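Sorbitol-6-phosphate dehydrogenase (Erwinia amylovora CFBP1430, PDB 5O3Z) catalyses the NAD-dependent oxidation of sorbitol 6-phosphate to fructose 6-phosphate, as a member of the short-chain dehydrogenase/reductase family. Local coordinates at residues S52-G55 with A56-Y60; R125-S128 with K129-I132; N190-S194 with P195-S199. All blocks are in the same frame, centred on the assembly; numbering follows the deposited sequence.

Contact 1 (S52-G55 with A56-Y60); sequences SRYG and AGRAY
Gly55 and Arg58 are the ends of a type II beta turn that takes the chain from helix 40-54 into strand 59-63, and the bond closing it, Arg58 N to Gly55 O at 3.4 Å and 140°, is weak. Gly55 leaves the helix with positive phi, and Gly57 also has positive phi inside the turn. Arg58 CB lies 3.4 Å from Gly55 O. From there CG runs trans to the backbone N (chi1 -174°), and the modelled arginine lies beside Tyr54 but is squeezed too close to it, so its exact course is doubtful. Along the helix, Arg53 CG lies over one face of the tyrosine ring, 3.4 Å above the plane of Tyr54. Arg53, Tyr54 and Arg58 all touch a crystal neighbour, and crystal packing may influence these surface side chains. Asn51 OD1, from the preceding helix, accepts hydrogen bonds from Ala59 N and, weakly, Arg58 N in this beta-alpha-beta unit. The chemistry across the turn is therefore mostly that of the backbone: a weak closing bond, and positive phi at Gly55 and Gly57 that suits glycine, with neither a hydrogen bond nor a stack established between Tyr54 and Arg58.

Contact 2 (R125-S128 with K129-I132); sequences REFS and KLMI
In the last turns of helix 106-133, Phe127 meets Leu130 three residues on and Ser128 meets Ile132 four on. The cleanest backbone bond is Ile132 N to Ser128 O, 2.9 Å and 164°; Met131 N gives another to Phe127 O at 3.1 Å, whereas Lys129 N to Arg125 O is weak. Ile132 CG1 comes within 3.2 Å of Ser128 O. Phe127 and Leu130 run side by side in the same direction and meet through Phe127 CD1 and Leu130 CD1 at 3.9 Å, an apolar pair next to helix 69-83, whose Leu75 touches the ring. In short-chain dehydrogenases this long helix commonly lines a subunit interface, and here Arg125 NH1 bonds to Phe104 O of the second subunit, whose Thr102 packs on Arg125 and Ile132. The guanidinium is gripped on other sides too: NH2 makes a salt bridge with Glu69, and Arg125 NE meets Glu126 OE2 in its own plane at 2.9 Å and 156°. A bend at chi2 (-59°) carries the carboxylate of Glu126 back beside Arg125. Lys129 lies alongside Glu126, but NZ stays 5.0 Å from Glu126 OE1, leaving a through-space attraction at most. Ser128 OG hydrogen-bonds to Ser124 O and has Arg125 O within reach as well.

Contact 3 (N190-S194 with P195-S199); sequences NLLKS and PMFQS
Phe197, in the first turn of helix 195-199, lays its side chain back against the loop residues Asn190 to Leu192. CB sits 3.3 Å from Leu191 O. With CG trans to the backbone N (chi1 -166°), the ring then travels along Leu192: CG comes near the CA of that residue, CD1 lies 3.7 Å from Leu192 O, and farther out the leucine methyl takes over. CE1 meets Leu192 CD2, and CZ at the tip comes closest to it, at 3.6 Å. Leu192 CD2 stands over one ring face, 22° off the normal, a CH-pi contact displaced toward the rim. At CE2, Asn190 CB arrives obliquely, 4.1 Å away. The ring of Tyr204 also meets Phe197, and Tyr219 of helix 215-220 touches both Asn190 and Leu192.

Next along the helix, Gln198 folds back at chi2 and gives an N-H of NE2 to Leu192 O, 2.9 Å and 151°, with the donor tilted from the carbonyl plane. The same NE2 bonds to Glu216 OE2. The backbone N of Gln198 closes the first helical turn on Ser194 O at 2.8 Å. Ser194 occupies the N-cap position, yet its side chain makes no capping bond; Met196, bent at chi2 and chi3, tucks its CE tightly against Ser194, 3.5 Å from CB.

The loop follows strand 182-188, where short-chain dehydrogenases commonly build the wall over cofactor and substrate, so a comparable placement here is likely. Gln198 thus ties the loop to its helix twice, by backbone and by side chain, and one amide nitrogen serves both Leu192 O and Glu216. Leu192 CD2 makes an apolar, CH-pi contact with the ring, while the near part of Phe197 lies against backbone carbonyls.

Along the chain the three contacts come in series on one Rossmann-type alpha/beta fold built round a seven-stranded parallel sheet. Contact 1 enters edge strand 59-63 from helix 40-54; contact 2 lies on helix 106-133, which crosses from strand 88-91 to strand 139-145; contact 3 follows strand 182-188. Their centres are about 24 Å (1 to 2), 29 Å (1 to 3) and 33 Å (2 to 3) apart, and none touches another. Contacts 1 and 2 lie toward the ends where strands begin, contact 3 where a strand finishes, the end at which this fold commonly binds cofactor and substrate. Contacts 2 and 3 lie on opposite sides of the chain's centre, with the subunit contact at 2 and the probable substrate-side loop at 3.

Contact 1 (S52-G55 with A56-Y60)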
# COMPACT_ATOMS: atom_id res chain seq x y z
N SER A 52 -21.68 2.07 -39.01
CA SER A 52 -21.66 3.09 -40.07
C SER A 52 -20.25 3.58 -40.43
O SER A 52 -20.08 4.19 -41.52
CB SER A 52 -22.47 4.31 -39.65
OG SER A 52 -23.85 3.96 -39.66
N ARG A 53 -19.28 3.41 -39.51
CA ARG A 53 -17.88 3.76 -39.76
C ARG A 53 -16.97 2.59 -40.09
O ARG A 53 -16.05 2.75 -40.89
CB ARG A 53 -17.33 4.53 -38.58
CG ARG A 53 -15.82 4.42 -38.40
CD ARG A 53 -15.28 5.49 -37.48
NE ARG A 53 -13.83 5.58 -37.64
CZ ARG A 53 -13.03 6.33 -36.88
NH1 ARG A 53 -13.51 7.07 -35.89
NH2 ARG A 53 -11.72 6.33 -37.09
N TYR A 54 -17.22 1.41 -39.52
CA TYR A 54 -16.26 0.30 -39.53
C TYR A 54 -16.72 -0.92 -40.30
O TYR A 54 -15.92 -1.84 -40.49
CB TYR A 54 -15.90 -0.15 -38.09
CG TYR A 54 -15.10 0.83 -37.29
CD1 TYR A 54 -13.75 1.02 -37.58
CD2 TYR A 54 -15.69 1.62 -36.35
CE1 TYR A 54 -13.01 1.96 -36.89
CE2 TYR A 54 -14.95 2.56 -35.65
CZ TYR A 54 -13.61 2.70 -35.94
OH TYR A 54 -12.87 3.64 -35.27
N GLY A 55 -17.99 -0.96 -40.72
CA GLY A 55 -18.53 -2.10 -41.47
C GLY A 55 -19.62 -2.77 -40.65
O GLY A 55 -19.58 -2.76 -39.40
N ALA A 56 -20.61 -3.34 -41.34
CA ALA A 56 -21.72 -4.04 -40.69
C ALA A 56 -21.21 -5.22 -39.86
O ALA A 56 -20.26 -5.88 -40.25
CB ALA A 56 -22.74 -4.52 -41.73
N GLY A 57 -21.82 -5.44 -38.69
CA GLY A 57 -21.50 -6.61 -37.85
C GLY A 57 -20.24 -6.40 -37.02
O GLY A 57 -19.72 -7.34 -36.44
N ARG A 58 -19.76 -5.16 -36.97
CA ARG A 58 -18.62 -4.84 -36.11
C ARG A 58 -19.05 -4.70 -34.67
O ARG A 58 -18.37 -5.24 -33.78
CB ARG A 58 -17.93 -3.56 -36.54
CG ARG A 58 -16.65 -3.31 -35.74
CD ARG A 58 -15.54 -2.90 -36.65
NE ARG A 58 -14.40 -3.77 -36.63
CZ ARG A 58 -13.17 -3.37 -36.96
NH1 ARG A 58 -12.17 -4.24 -36.92
NH2 ARG A 58 -12.95 -2.13 -37.37
N ALA A 59 -20.14 -3.97 -34.48
CA ALA A 59 -20.79 -3.76 -33.18
C ALA A 59 -22.30 -4.21 -33.13
O ALA A 59 -23.06 -4.02 -34.10
CB ALA A 59 -20.68 -2.31 -32.81
N TYR A 60 -22.69 -4.81 -32.01
CA TYR A 60 -24.12 -5.06 -31.65
C TYR A 60 -24.43 -4.48 -30.27
O TYR A 60 -23.57 -4.46 -29.35
CB TYR A 60 -24.44 -6.54 -31.64
CG TYR A 60 -24.47 -7.13 -33.01
CD1 TYR A 60 -23.28 -7.54 -33.64
CD2 TYR A 60 -25.69 -7.24 -33.73
CE1 TYR A 60 -23.29 -8.07 -34.94
CE2 TYR A 60 -25.70 -7.76 -35.03
CZ TYR A 60 -24.51 -8.17 -35.62
OH TYR A 60 -24.56 -8.69 -36.88

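Contact 2 (R125-S128 with K129-I132)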
# COMPACT_ATOMS: atom_id res chain seq x y z
N ARG A 125 -17.91 -13.49 -13.66
CA ARG A 125 -18.29 -14.90 -13.60
C ARG A 125 -18.67 -15.44 -14.95
O ARG A 125 -18.14 -16.47 -15.38
CB ARG A 125 -19.46 -15.16 -12.63
CG ARG A 125 -19.64 -16.67 -12.37
CD ARG A 125 -20.66 -16.96 -11.30
NE ARG A 125 -22.01 -16.64 -11.75
CZ ARG A 125 -23.08 -16.56 -10.96
NH1 ARG A 125 -22.97 -16.73 -9.63
NH2 ARG A 125 -24.25 -16.28 -11.49
N GLU A 126 -19.63 -14.80 -15.58
CA GLU A 126 -20.24 -15.34 -16.82
C GLU A 126 -19.36 -15.24 -18.04
O GLU A 126 -19.35 -16.17 -18.88
CB GLU A 126 -21.61 -14.70 -17.11
CG GLU A 126 -22.62 -14.88 -15.99
CD GLU A 126 -22.90 -16.36 -15.69
OE1 GLU A 126 -23.20 -17.08 -16.65
OE2 GLU A 126 -22.80 -16.82 -14.53
N PHE A 127 -18.58 -14.17 -18.13
CA PHE A 127 -17.65 -14.07 -19.23
C PHE A 127 -16.38 -14.77 -19.06
O PHE A 127 -15.88 -15.28 -20.04
CB PHE A 127 -17.47 -12.65 -19.59
CG PHE A 127 -18.69 -12.06 -20.18
CD1 PHE A 127 -19.04 -12.34 -21.51
CD2 PHE A 127 -19.52 -11.29 -19.41
CE1 PHE A 127 -20.20 -11.75 -22.05
CE2 PHE A 127 -20.68 -10.72 -19.94
CZ PHE A 127 -21.01 -10.96 -21.25
N SER A 128 -15.85 -14.89 -17.84
CA SER A 128 -14.77 -15.87 -17.62
C SER A 128 -15.09 -17.29 -18.06
O SER A 128 -14.19 -17.99 -18.56
CB SER A 128 -14.28 -15.92 -16.17
OG SER A 128 -15.25 -16.29 -15.20
N LYS A 129 -16.32 -17.77 -17.84
CA LYS A 129 -16.69 -19.13 -18.28
C LYS A 129 -16.53 -19.26 -19.80
O LYS A 129 -16.03 -20.27 -20.29
CB LYS A 129 -18.16 -19.44 -17.95
CG LYS A 129 -18.46 -19.66 -16.49
CD LYS A 129 -19.93 -19.30 -16.24
CE LYS A 129 -20.59 -20.16 -15.20
NZ LYS A 129 -21.00 -21.45 -15.82
N LEU A 130 -16.96 -18.25 -20.53
CA LEU A 130 -16.82 -18.25 -22.01
C LEU A 130 -15.36 -18.27 -22.41
O LEU A 130 -14.97 -18.90 -23.43
CB LEU A 130 -17.54 -17.06 -22.67
CG LEU A 130 -19.10 -17.05 -22.64
CD1 LEU A 130 -19.66 -15.78 -23.31
CD2 LEU A 130 -19.70 -18.27 -23.30
N MET A 131 -14.52 -17.59 -21.62
CA MET A 131 -13.11 -17.44 -21.97
C MET A 131 -12.42 -18.76 -21.73
O MET A 131 -11.58 -19.18 -22.52
CB MET A 131 -12.46 -16.33 -21.11
CG MET A 131 -12.70 -14.97 -21.62
SD MET A 131 -12.16 -13.78 -20.36
CE MET A 131 -12.93 -12.28 -20.92
N ILE A 132 -12.79 -19.39 -20.62
CA ILE A 132 -12.32 -20.70 -20.26
C ILE A 132 -12.72 -21.78 -21.25
O ILE A 132 -11.88 -22.61 -21.66
CB ILE A 132 -12.80 -21.08 -18.85
CG1 ILE A 132 -12.03 -20.21 -17.84
CG2 ILE A 132 -12.57 -22.55 -18.50
CD1 ILE A 132 -12.68 -20.17 -16.48

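Contact 3 (N190-S194 with P195-S199)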
# COMPACT_ATOMS: atom_id res chain seq x y z
N ASN A 190 -10.42 12.30 -11.38
CA ASN A 190 -11.68 12.97 -11.62
C ASN A 190 -11.81 13.34 -13.10
O ASN A 190 -10.88 13.92 -13.68
CB ASN A 190 -11.75 14.27 -10.81
CG ASN A 190 -11.75 14.05 -9.30
OD1 ASN A 190 -12.61 13.34 -8.76
ND2 ASN A 190 -10.86 14.77 -8.59
N LEU A 191 -12.94 12.97 -13.71
CA LEU A 191 -13.22 13.26 -15.13
C LEU A 191 -13.96 14.59 -15.16
O LEU A 191 -15.20 14.65 -15.27
CB LEU A 191 -14.03 12.13 -15.70
CG LEU A 191 -13.48 10.74 -15.40
CD1 LEU A 191 -14.57 9.71 -15.58
CD2 LEU A 191 -12.36 10.43 -16.36
N LEU A 192 -13.20 15.67 -14.99
CA LEU A 192 -13.74 17.00 -14.69
C LEU A 192 -14.70 17.55 -15.77
O LEU A 192 -15.63 18.31 -15.47
CB LEU A 192 -12.60 17.99 -14.45
CG LEU A 192 -11.61 17.71 -13.34
CD1 LEU A 192 -10.42 18.67 -13.39
CD2 LEU A 192 -12.30 17.81 -11.99
N LYS A 193 -14.47 17.15 -17.01
CA LYS A 193 -15.30 17.54 -18.15
C LYS A 193 -16.36 16.51 -18.51
O LYS A 193 -16.99 16.61 -19.56
CB LYS A 193 -14.40 17.81 -19.34
CG LYS A 193 -13.65 19.13 -19.18
CD LYS A 193 -12.45 19.18 -20.12
CE LYS A 193 -11.27 19.89 -19.46
NZ LYS A 193 -10.06 19.83 -20.32
N SER A 194 -16.57 15.53 -17.64
CA SER A 194 -17.74 14.70 -17.74
C SER A 194 -18.99 15.53 -17.54
O SER A 194 -18.99 16.47 -16.77
CB SER A 194 -17.73 13.65 -16.65
OG SER A 194 -16.76 12.69 -16.97
N PRO A 195 -20.06 15.20 -18.27
CA PRO A 195 -21.40 15.74 -17.94
C PRO A 195 -21.79 15.49 -16.45
O PRO A 195 -22.23 16.39 -15.74
CB PRO A 195 -22.33 14.93 -18.88
CG PRO A 195 -21.47 14.60 -20.06
CD PRO A 195 -20.03 14.56 -19.60
N MET A 196 -21.60 14.25 -16.03
CA MET A 196 -21.74 13.86 -14.63
C MET A 196 -21.11 14.92 -13.71
O MET A 196 -21.79 15.48 -12.83
CB MET A 196 -21.02 12.52 -14.40
CG MET A 196 -21.44 11.36 -15.33
SD MET A 196 -20.71 11.29 -17.01
CE MET A 196 -19.10 10.48 -16.78
N PHE A 197 -19.82 15.22 -13.96
CA PHE A 197 -19.00 16.04 -13.04
C PHE A 197 -19.47 17.48 -13.15
O PHE A 197 -19.73 18.15 -12.13
CB PHE A 197 -17.48 15.94 -13.32
CG PHE A 197 -16.66 16.49 -12.19
CD1 PHE A 197 -16.60 17.86 -11.95
CD2 PHE A 197 -16.02 15.64 -11.31
CE1 PHE A 197 -15.89 18.36 -10.87
CE2 PHE A 197 -15.33 16.14 -10.20
CZ PHE A 197 -15.25 17.50 -9.99
N GLN A 198 -19.56 17.93 -14.41
CA GLN A 198 -20.09 19.23 -14.79
C GLN A 198 -21.45 19.57 -14.18
O GLN A 198 -21.68 20.73 -13.81
CB GLN A 198 -20.19 19.32 -16.31
CG GLN A 198 -18.87 19.60 -17.01
CD GLN A 198 -18.21 20.88 -16.52
OE1 GLN A 198 -18.86 21.92 -16.43
NE2 GLN A 198 -16.94 20.80 -16.16
N SER A 199 -22.33 18.58 -14.05
CA SER A 199 -23.68 18.82 -13.51
C SER A 199 -23.66 18.92 -11.99
O SER A 199 -24.54 19.56 -11.40
CB SER A 199 -24.69 17.76 -13.99
OG SER A 199 -24.16 16.46 -13.88